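Local coordinates for protein trans-4-hydroxy-L-proline dehydratase (PDB 6VXC) that uses a glycyl radical to dehydrate trans-4-hydroxy-L-proline to (S)-1-pyrroline-5-carboxylate, a step in the anaerobic breakdown of hydroxyproline, at residues A[103-111]-A[139-149]; A[757-766]-A[779-790]. All blocks are in the same frame, centred on the assembly; numbering follows the deposited sequence.

How the interactions relate
Interaction 1 and interaction 2 follow one another along the chain and do not touch: their centres are 37 Å apart and their nearest atoms about 18 Å. Interaction 1 belongs to the large pyruvate formate lyase-like part of the enzyme, where a loop packs on the end of one helix and the start of the next, away from the annotated catalytic residues. Interaction 2 lies in the glycine radical region and includes the site itself. Its G785, which carries the radical in the active enzyme but is unmodified here, lies about 4 Å from the side chain of C454, the probable thiyl radical residue, and about 7 Å from that of E456, the probable proton acceptor.

Interaction 1 of 2, residues A[103-111]-A[139-149]; sequences YPEICCHTM and IIPFWKKRQTR
P104 to C108, in the loop between strand 99-101 and helix 111-119, make a buried contact with the end of helix 129-143 and the turn through Q147 that leads into helix 148-155. P104 covers one face of the W143 indole: its CG stands 3.9 Å from the centroid of the five-membered ring, only 11° off the normal, a CH-pi contact. CB of the same proline also rests on I139. Further along the indole, E105 CB comes to 3.5 Å from W143 CZ3, while the carboxylate of E105 reaches R47 and R68. F142 lies against the opposite face of W143, and W143 NE1 is hydrogen-bonded to T52 OG1 of helix 46-58, which should fix the ring's rotation.

The polar half of the contact is a helix start supplied with acceptors by a distant loop. Backbone N-H groups in the first turn of helix 148-155 go to loop carbonyls: T148 N to E105 O at 3.0 Å, and R149 N to I106 O at 3.0 Å. The second donor sits nearly in line with its C=O (162°). Q147, the N-cap residue, has CG wedged between its backbone N and carbonyl carbon (chi1 57°) and then runs straight out toward C108. There OE1 accepts C108 N at 2.9 Å from well above the amide plane, while NE2 donates to a lone pair of K144 O; two waters link this amide to C108 O.

C108 SG points into the surface of helix 129-143, 3.8 Å from I140 CA and close to W143 CB. Where the loop enters helix 111-119, M111 SD touches I140 CD1 at 3.7 Å.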
# COMPACT_ATOMS: atom_id res chain seq x y z
N TYR A 103 6.84 -12.35 -12.46
CA TYR A 103 8.00 -11.46 -12.50
C TYR A 103 9.23 -12.22 -12.03
O TYR A 103 9.77 -11.95 -10.95
CB TYR A 103 7.73 -10.21 -11.66
CG TYR A 103 6.49 -9.43 -12.12
CD1 TYR A 103 5.22 -9.85 -11.77
CD2 TYR A 103 6.61 -8.32 -12.94
CE1 TYR A 103 4.09 -9.17 -12.19
CE2 TYR A 103 5.47 -7.62 -13.37
CZ TYR A 103 4.21 -8.05 -12.99
OH TYR A 103 3.06 -7.39 -13.40
N PRO A 104 9.72 -13.17 -12.83
CA PRO A 104 10.86 -14.01 -12.38
C PRO A 104 12.18 -13.25 -12.27
O PRO A 104 13.11 -13.78 -11.63
CB PRO A 104 10.94 -15.09 -13.46
CG PRO A 104 10.36 -14.44 -14.69
CD PRO A 104 9.26 -13.53 -14.18
N GLU A 105 12.30 -12.04 -12.82
CA GLU A 105 13.49 -11.24 -12.56
C GLU A 105 13.57 -10.80 -11.11
O GLU A 105 14.65 -10.40 -10.65
CB GLU A 105 13.53 -10.01 -13.47
CG GLU A 105 12.38 -9.02 -13.25
CD GLU A 105 11.23 -9.26 -14.19
OE1 GLU A 105 11.04 -8.44 -15.11
OE2 GLU A 105 10.55 -10.30 -14.06
N ILE A 106 12.44 -10.81 -10.40
CA ILE A 106 12.38 -10.43 -8.99
C ILE A 106 12.30 -11.69 -8.14
O ILE A 106 13.13 -11.90 -7.26
CB ILE A 106 11.17 -9.52 -8.72
CG1 ILE A 106 11.27 -8.24 -9.55
CG2 ILE A 106 11.07 -9.20 -7.23
CD1 ILE A 106 9.98 -7.43 -9.55
N CYS A 107 11.29 -12.52 -8.39
CA CYS A 107 11.09 -13.77 -7.67
C CYS A 107 10.71 -14.84 -8.69
O CYS A 107 9.62 -14.80 -9.26
CB CYS A 107 10.02 -13.66 -6.58
SG CYS A 107 9.77 -15.21 -5.68
N CYS A 108 11.62 -15.77 -8.90
CA CYS A 108 11.38 -16.91 -9.77
C CYS A 108 10.84 -18.03 -8.91
O CYS A 108 11.60 -18.64 -8.15
CB CYS A 108 12.67 -17.31 -10.48
SG CYS A 108 12.48 -18.73 -11.53
N HIS A 109 9.55 -18.30 -9.00
CA HIS A 109 8.93 -19.24 -8.07
C HIS A 109 9.49 -20.64 -8.25
O HIS A 109 9.93 -21.03 -9.34
CB HIS A 109 7.42 -19.27 -8.27
CG HIS A 109 6.74 -18.00 -7.90
ND1 HIS A 109 6.18 -17.15 -8.83
CD2 HIS A 109 6.56 -17.41 -6.70
CE1 HIS A 109 5.68 -16.10 -8.21
NE2 HIS A 109 5.90 -16.23 -6.92
N THR A 110 9.52 -21.40 -7.16
CA THR A 110 9.76 -22.83 -7.22
C THR A 110 8.48 -23.54 -7.65
O THR A 110 7.37 -23.00 -7.57
CB THR A 110 10.21 -23.39 -5.87
OG1 THR A 110 9.13 -23.29 -4.94
CG2 THR A 110 11.40 -22.62 -5.33
N MET A 111 8.64 -24.79 -8.10
CA MET A 111 7.45 -25.58 -8.43
C MET A 111 6.59 -25.79 -7.20
O MET A 111 5.36 -25.89 -7.31
CB MET A 111 7.86 -26.90 -9.08
CG MET A 111 8.66 -26.73 -10.38
SD MET A 111 7.89 -25.70 -11.65
CE MET A 111 6.36 -26.59 -11.93
N ILE A 139 11.33 -21.03 -17.73
CA ILE A 139 11.54 -19.91 -16.83
C ILE A 139 12.57 -20.23 -15.75
O ILE A 139 13.55 -19.49 -15.58
CB ILE A 139 10.22 -19.45 -16.18
CG1 ILE A 139 9.18 -19.11 -17.25
CG2 ILE A 139 10.46 -18.23 -15.29
CD1 ILE A 139 9.67 -18.15 -18.29
N ILE A 140 12.34 -21.30 -14.98
CA ILE A 140 13.26 -21.64 -13.89
C ILE A 140 14.69 -21.82 -14.37
O ILE A 140 15.61 -21.25 -13.76
CB ILE A 140 12.73 -22.87 -13.13
CG1 ILE A 140 11.49 -22.50 -12.33
CG2 ILE A 140 13.80 -23.45 -12.22
CD1 ILE A 140 10.95 -23.63 -11.52
N PRO A 141 14.96 -22.58 -15.45
CA PRO A 141 16.35 -22.77 -15.87
C PRO A 141 17.05 -21.47 -16.19
O PRO A 141 18.26 -21.37 -15.99
CB PRO A 141 16.22 -23.67 -17.11
CG PRO A 141 14.92 -24.36 -16.93
CD PRO A 141 14.03 -23.35 -16.29
N PHE A 142 16.33 -20.45 -16.66
CA PHE A 142 16.98 -19.18 -16.98
C PHE A 142 17.02 -18.22 -15.80
O PHE A 142 18.05 -17.58 -15.56
CB PHE A 142 16.27 -18.53 -18.18
CG PHE A 142 16.96 -17.28 -18.67
CD1 PHE A 142 17.99 -17.36 -19.59
CD2 PHE A 142 16.58 -16.04 -18.21
CE1 PHE A 142 18.63 -16.22 -20.03
CE2 PHE A 142 17.22 -14.89 -18.65
CZ PHE A 142 18.25 -14.98 -19.57
N TRP A 143 15.94 -18.11 -15.02
CA TRP A 143 15.81 -17.03 -14.05
C TRP A 143 16.16 -17.42 -12.62
O TRP A 143 16.39 -16.53 -11.80
CB TRP A 143 14.38 -16.46 -14.06
CG TRP A 143 14.11 -15.70 -15.29
CD1 TRP A 143 13.43 -16.14 -16.40
CD2 TRP A 143 14.52 -14.37 -15.59
NE1 TRP A 143 13.39 -15.16 -17.35
CE2 TRP A 143 14.05 -14.06 -16.88
CE3 TRP A 143 15.24 -13.40 -14.88
CZ2 TRP A 143 14.28 -12.83 -17.47
CZ3 TRP A 143 15.47 -12.18 -15.47
CH2 TRP A 143 14.99 -11.91 -16.76
N LYS A 144 16.22 -18.71 -12.29
CA LYS A 144 16.49 -19.08 -10.89
C LYS A 144 17.79 -18.46 -10.39
O LYS A 144 17.87 -18.03 -9.24
CB LYS A 144 16.53 -20.60 -10.76
CG LYS A 144 16.77 -21.15 -9.36
CD LYS A 144 16.58 -22.67 -9.37
CE LYS A 144 16.78 -23.29 -7.99
NZ LYS A 144 18.14 -22.94 -7.48
N LYS A 145 18.83 -18.42 -11.22
CA LYS A 145 20.08 -17.81 -10.79
C LYS A 145 20.10 -16.30 -10.98
O LYS A 145 21.00 -15.64 -10.46
CB LYS A 145 21.28 -18.44 -11.53
CG LYS A 145 21.39 -18.03 -12.99
CD LYS A 145 22.59 -18.68 -13.65
CE LYS A 145 22.68 -18.32 -15.12
NZ LYS A 145 23.73 -19.12 -15.83
N ARG A 146 19.13 -15.74 -11.70
CA ARG A 146 19.12 -14.31 -11.98
C ARG A 146 18.21 -13.51 -11.06
O ARG A 146 18.43 -12.31 -10.89
CB ARG A 146 18.71 -14.06 -13.44
CG ARG A 146 19.77 -14.48 -14.45
CD ARG A 146 19.30 -14.25 -15.88
NE ARG A 146 20.40 -14.33 -16.84
CZ ARG A 146 20.88 -15.45 -17.39
NH1 ARG A 146 20.34 -16.62 -17.10
NH2 ARG A 146 21.90 -15.38 -18.24
N GLN A 147 17.21 -14.13 -10.44
CA GLN A 147 16.22 -13.41 -9.65
C GLN A 147 16.85 -12.56 -8.56
O GLN A 147 17.79 -12.98 -7.88
CB GLN A 147 15.25 -14.41 -9.02
CG GLN A 147 15.95 -15.45 -8.16
CD GLN A 147 14.97 -16.47 -7.61
OE1 GLN A 147 13.88 -16.12 -7.16
NE2 GLN A 147 15.35 -17.75 -7.66
N THR A 148 16.31 -11.35 -8.35
CA THR A 148 16.87 -10.48 -7.32
C THR A 148 16.68 -11.05 -5.92
O THR A 148 17.44 -10.70 -5.02
CB THR A 148 16.26 -9.08 -7.36
OG1 THR A 148 14.83 -9.17 -7.30
CG2 THR A 148 16.68 -8.32 -8.63
N ARG A 149 15.69 -11.92 -5.71
CA ARG A 149 15.48 -12.41 -4.35
C ARG A 149 16.71 -13.17 -3.86
O ARG A 149 17.07 -13.08 -2.68
CB ARG A 149 14.23 -13.30 -4.28
CG ARG A 149 13.91 -13.68 -2.82
CD ARG A 149 12.66 -14.53 -2.61
NE ARG A 149 12.33 -14.58 -1.19
CZ ARG A 149 12.91 -15.37 -0.30
NH1 ARG A 149 13.86 -16.22 -0.67
NH2 ARG A 149 12.54 -15.31 0.98
O HOH W 1 16.98 -10.15 -12.33
O HOH W 2 12.43 -17.68 -5.40
O HOH W 3 14.00 -20.08 -6.73

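Interaction 2 of 2, residues A[757-766]-A[779-790]; sequences QFNVFDKNVL and LIVRVAGYSDHF
The N759 side chain hydrogen-bonds the backbone of R782. The asparagine amide lies beside the strand 780-782 and uses both ends: OD1 accepts R782 N at 2.9 Å with an N-H...O angle of 162°, and ND2 gives an equally short bond, 2.9 Å, to R782 O. One side chain thus takes up both main-chain polar groups of a strand residue, while N759's own backbone is paired with Q725 and F727.

The side chain of R782 leaves its strand with CG opposite the backbone N and then bends at chi2 (66°), which carries the guanidinium over toward Q757. The two side chains cross at about a right angle, their flat groups turned 88° apart, with the end of the Q757 amide at the guanidinium edge and close to the backbone of G785. Y786 N lies over one face of the guanidinium. R782 NH2 donates to S787 OG at 3.2 Å, and that hydroxyl is in turn bonded to W421 O, so S787 ties the R782 guanidinium to the W421 backbone.

At the other end of the contact, where helix 763-771 begins, L766 fills the apolar part. Its two methyls divide the work: CD1 meets F790 CE1 obliquely at 3.4 Å and V781 CG1 at 4.0 Å, besides sitting over the centre of the F761 ring, while CD2 is pressed against L779 CD2 at 3.5 Å, tighter than usual. Helix 795-803 covers the same cluster through I801 and I802.

The strands 780-782 and 787-789 form a hairpin with G785 in its turn, close to C454: this is the glycyl radical loop of the glycyl radical enzymes, met near its tip by strand 755-759 and at its root by helix 763-771.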
# COMPACT_ATOMS: atom_id res chain seq x y z
N GLN A 757 -10.66 5.55 9.82
CA GLN A 757 -11.54 4.78 8.96
C GLN A 757 -12.42 3.90 9.85
O GLN A 757 -12.02 3.53 10.95
CB GLN A 757 -10.75 3.93 7.97
CG GLN A 757 -9.89 2.88 8.64
CD GLN A 757 -8.87 2.27 7.69
OE1 GLN A 757 -8.46 2.90 6.71
NE2 GLN A 757 -8.51 1.02 7.93
N PHE A 758 -13.61 3.54 9.36
CA PHE A 758 -14.65 2.96 10.20
C PHE A 758 -15.12 1.59 9.71
O PHE A 758 -15.30 1.37 8.50
CB PHE A 758 -15.88 3.89 10.28
CG PHE A 758 -15.55 5.27 10.78
CD1 PHE A 758 -15.02 5.46 12.05
CD2 PHE A 758 -15.79 6.39 9.97
CE1 PHE A 758 -14.73 6.74 12.51
CE2 PHE A 758 -15.49 7.68 10.42
CZ PHE A 758 -14.96 7.86 11.70
N ASN A 759 -15.31 0.68 10.65
CA ASN A 759 -16.18 -0.48 10.48
C ASN A 759 -17.55 -0.17 11.09
O ASN A 759 -17.63 0.46 12.15
CB ASN A 759 -15.59 -1.73 11.15
CG ASN A 759 -14.78 -2.58 10.18
OD1 ASN A 759 -15.22 -2.88 9.07
ND2 ASN A 759 -13.60 -2.99 10.61
N VAL A 760 -18.61 -0.60 10.41
CA VAL A 760 -19.96 -0.54 10.95
C VAL A 760 -20.66 -1.84 10.60
O VAL A 760 -21.29 -1.95 9.54
CB VAL A 760 -20.73 0.66 10.38
CG1 VAL A 760 -22.16 0.77 11.02
CG2 VAL A 760 -19.95 1.94 10.56
N PHE A 761 -20.56 -2.85 11.46
CA PHE A 761 -21.13 -4.14 11.13
C PHE A 761 -21.88 -4.70 12.32
O PHE A 761 -21.68 -4.29 13.47
CB PHE A 761 -20.06 -5.14 10.66
CG PHE A 761 -18.92 -5.39 11.64
CD1 PHE A 761 -19.11 -6.14 12.79
CD2 PHE A 761 -17.64 -4.92 11.36
CE1 PHE A 761 -18.06 -6.39 13.68
CE2 PHE A 761 -16.58 -5.15 12.24
CZ PHE A 761 -16.79 -5.89 13.40
N ASP A 762 -22.80 -5.60 12.02
CA ASP A 762 -23.49 -6.37 13.04
C ASP A 762 -22.63 -7.58 13.39
O ASP A 762 -22.39 -8.43 12.53
CB ASP A 762 -24.86 -6.82 12.54
CG ASP A 762 -25.98 -6.08 13.20
OD1 ASP A 762 -26.38 -5.02 12.66
OD2 ASP A 762 -26.47 -6.56 14.25
N LYS A 763 -22.18 -7.65 14.64
CA LYS A 763 -21.35 -8.77 15.07
C LYS A 763 -21.95 -10.11 14.69
O LYS A 763 -21.24 -11.01 14.23
CB LYS A 763 -21.10 -8.67 16.57
CG LYS A 763 -20.29 -9.81 17.17
CD LYS A 763 -20.02 -9.54 18.65
CE LYS A 763 -19.61 -10.81 19.42
NZ LYS A 763 -18.22 -11.29 19.23
N ASN A 764 -23.27 -10.26 14.85
CA ASN A 764 -23.87 -11.57 14.61
C ASN A 764 -23.78 -11.98 13.15
O ASN A 764 -23.65 -13.17 12.86
CB ASN A 764 -25.34 -11.57 15.06
CG ASN A 764 -25.48 -11.26 16.53
OD1 ASN A 764 -24.68 -11.71 17.35
ND2 ASN A 764 -26.52 -10.51 16.88
N VAL A 765 -23.81 -11.01 12.23
CA VAL A 765 -23.61 -11.33 10.82
C VAL A 765 -22.22 -11.92 10.60
O VAL A 765 -22.05 -12.90 9.87
CB VAL A 765 -23.84 -10.08 9.95
CG1 VAL A 765 -23.42 -10.33 8.51
CG2 VAL A 765 -25.31 -9.65 10.00
N LEU A 766 -21.19 -11.33 11.22
CA LEU A 766 -19.84 -11.85 11.03
C LEU A 766 -19.74 -13.25 11.61
O LEU A 766 -19.11 -14.14 11.02
CB LEU A 766 -18.81 -10.93 11.68
CG LEU A 766 -18.48 -9.57 11.04
CD1 LEU A 766 -17.00 -9.26 10.93
CD2 LEU A 766 -19.21 -9.32 9.74
N LEU A 779 -19.92 -10.33 1.82
CA LEU A 779 -19.66 -9.56 3.02
C LEU A 779 -18.26 -8.97 2.97
O LEU A 779 -17.28 -9.71 2.84
CB LEU A 779 -19.82 -10.45 4.25
CG LEU A 779 -19.51 -9.84 5.61
CD1 LEU A 779 -20.43 -8.66 5.90
CD2 LEU A 779 -19.60 -10.92 6.67
N ILE A 780 -18.16 -7.65 3.07
CA ILE A 780 -16.90 -6.91 3.01
C ILE A 780 -16.72 -6.14 4.31
O ILE A 780 -17.69 -5.57 4.83
CB ILE A 780 -16.89 -5.94 1.80
CG1 ILE A 780 -16.93 -6.74 0.49
CG2 ILE A 780 -15.71 -4.96 1.89
CD1 ILE A 780 -17.18 -5.88 -0.74
N VAL A 781 -15.51 -6.15 4.86
CA VAL A 781 -15.19 -5.40 6.08
C VAL A 781 -13.90 -4.63 5.88
O VAL A 781 -13.14 -4.86 4.94
CB VAL A 781 -15.09 -6.30 7.35
CG1 VAL A 781 -16.40 -6.97 7.65
CG2 VAL A 781 -13.98 -7.30 7.21
N ARG A 782 -13.65 -3.70 6.80
CA ARG A 782 -12.41 -2.93 6.83
C ARG A 782 -11.36 -3.69 7.62
O ARG A 782 -11.60 -4.09 8.76
CB ARG A 782 -12.64 -1.55 7.45
CG ARG A 782 -11.51 -0.56 7.18
CD ARG A 782 -11.44 -0.21 5.69
NE ARG A 782 -10.36 0.72 5.39
CZ ARG A 782 -10.14 1.27 4.20
NH1 ARG A 782 -9.12 2.12 4.04
NH2 ARG A 782 -10.93 1.00 3.17
N VAL A 783 -10.19 -3.88 7.02
CA VAL A 783 -9.09 -4.59 7.66
C VAL A 783 -8.15 -3.55 8.24
O VAL A 783 -8.30 -3.18 9.40
CB VAL A 783 -8.40 -5.55 6.67
CG1 VAL A 783 -7.28 -6.30 7.35
CG2 VAL A 783 -9.42 -6.54 6.15
N ALA A 784 -7.20 -3.05 7.45
CA ALA A 784 -6.33 -1.98 7.96
C ALA A 784 -5.78 -1.20 6.76
O ALA A 784 -4.81 -1.62 6.14
CB ALA A 784 -5.20 -2.52 8.82
N GLY A 785 -6.41 -0.07 6.45
CA GLY A 785 -6.03 0.69 5.28
C GLY A 785 -6.60 0.19 3.98
O GLY A 785 -6.23 0.71 2.92
N TYR A 786 -7.50 -0.80 4.03
CA TYR A 786 -8.17 -1.35 2.85
C TYR A 786 -9.35 -2.20 3.30
O TYR A 786 -9.41 -2.65 4.44
CB TYR A 786 -7.24 -2.20 2.00
CG TYR A 786 -6.86 -3.51 2.63
CD1 TYR A 786 -5.98 -3.56 3.70
CD2 TYR A 786 -7.40 -4.71 2.17
CE1 TYR A 786 -5.61 -4.76 4.27
CE2 TYR A 786 -7.05 -5.92 2.74
CZ TYR A 786 -6.15 -5.93 3.80
OH TYR A 786 -5.79 -7.12 4.38
N SER A 787 -10.25 -2.46 2.37
CA SER A 787 -11.40 -3.32 2.58
C SER A 787 -11.20 -4.63 1.83
O SER A 787 -10.51 -4.68 0.81
CB SER A 787 -12.70 -2.65 2.12
OG SER A 787 -12.92 -1.45 2.83
N ASP A 788 -11.80 -5.69 2.35
CA ASP A 788 -11.66 -7.01 1.73
C ASP A 788 -12.88 -7.85 2.09
O ASP A 788 -13.58 -7.57 3.05
CB ASP A 788 -10.37 -7.71 2.19
CG ASP A 788 -9.82 -8.68 1.14
OD1 ASP A 788 -10.58 -9.11 0.25
OD2 ASP A 788 -8.60 -9.00 1.22
N HIS A 789 -13.11 -8.89 1.30
CA HIS A 789 -14.13 -9.86 1.66
C HIS A 789 -13.76 -10.58 2.95
O HIS A 789 -12.62 -11.01 3.13
CB HIS A 789 -14.33 -10.87 0.54
CG HIS A 789 -15.09 -10.33 -0.63
ND1 HIS A 789 -14.47 -9.72 -1.70
CD2 HIS A 789 -16.42 -10.27 -0.88
CE1 HIS A 789 -15.38 -9.31 -2.56
NE2 HIS A 789 -16.57 -9.64 -2.10
N PHE A 790 -14.72 -10.64 3.87
CA PHE A 790 -14.55 -11.34 5.13
C PHE A 790 -14.07 -12.78 4.92
O PHE A 790 -13.20 -13.27 5.65
CB PHE A 790 -15.87 -11.29 5.91
CG PHE A 790 -15.82 -11.89 7.29
CD1 PHE A 790 -15.19 -11.23 8.33
CD2 PHE A 790 -16.48 -13.09 7.56
CE1 PHE A 790 -15.15 -11.78 9.61
CE2 PHE A 790 -16.46 -13.64 8.84
CZ PHE A 790 -15.80 -13.00 9.85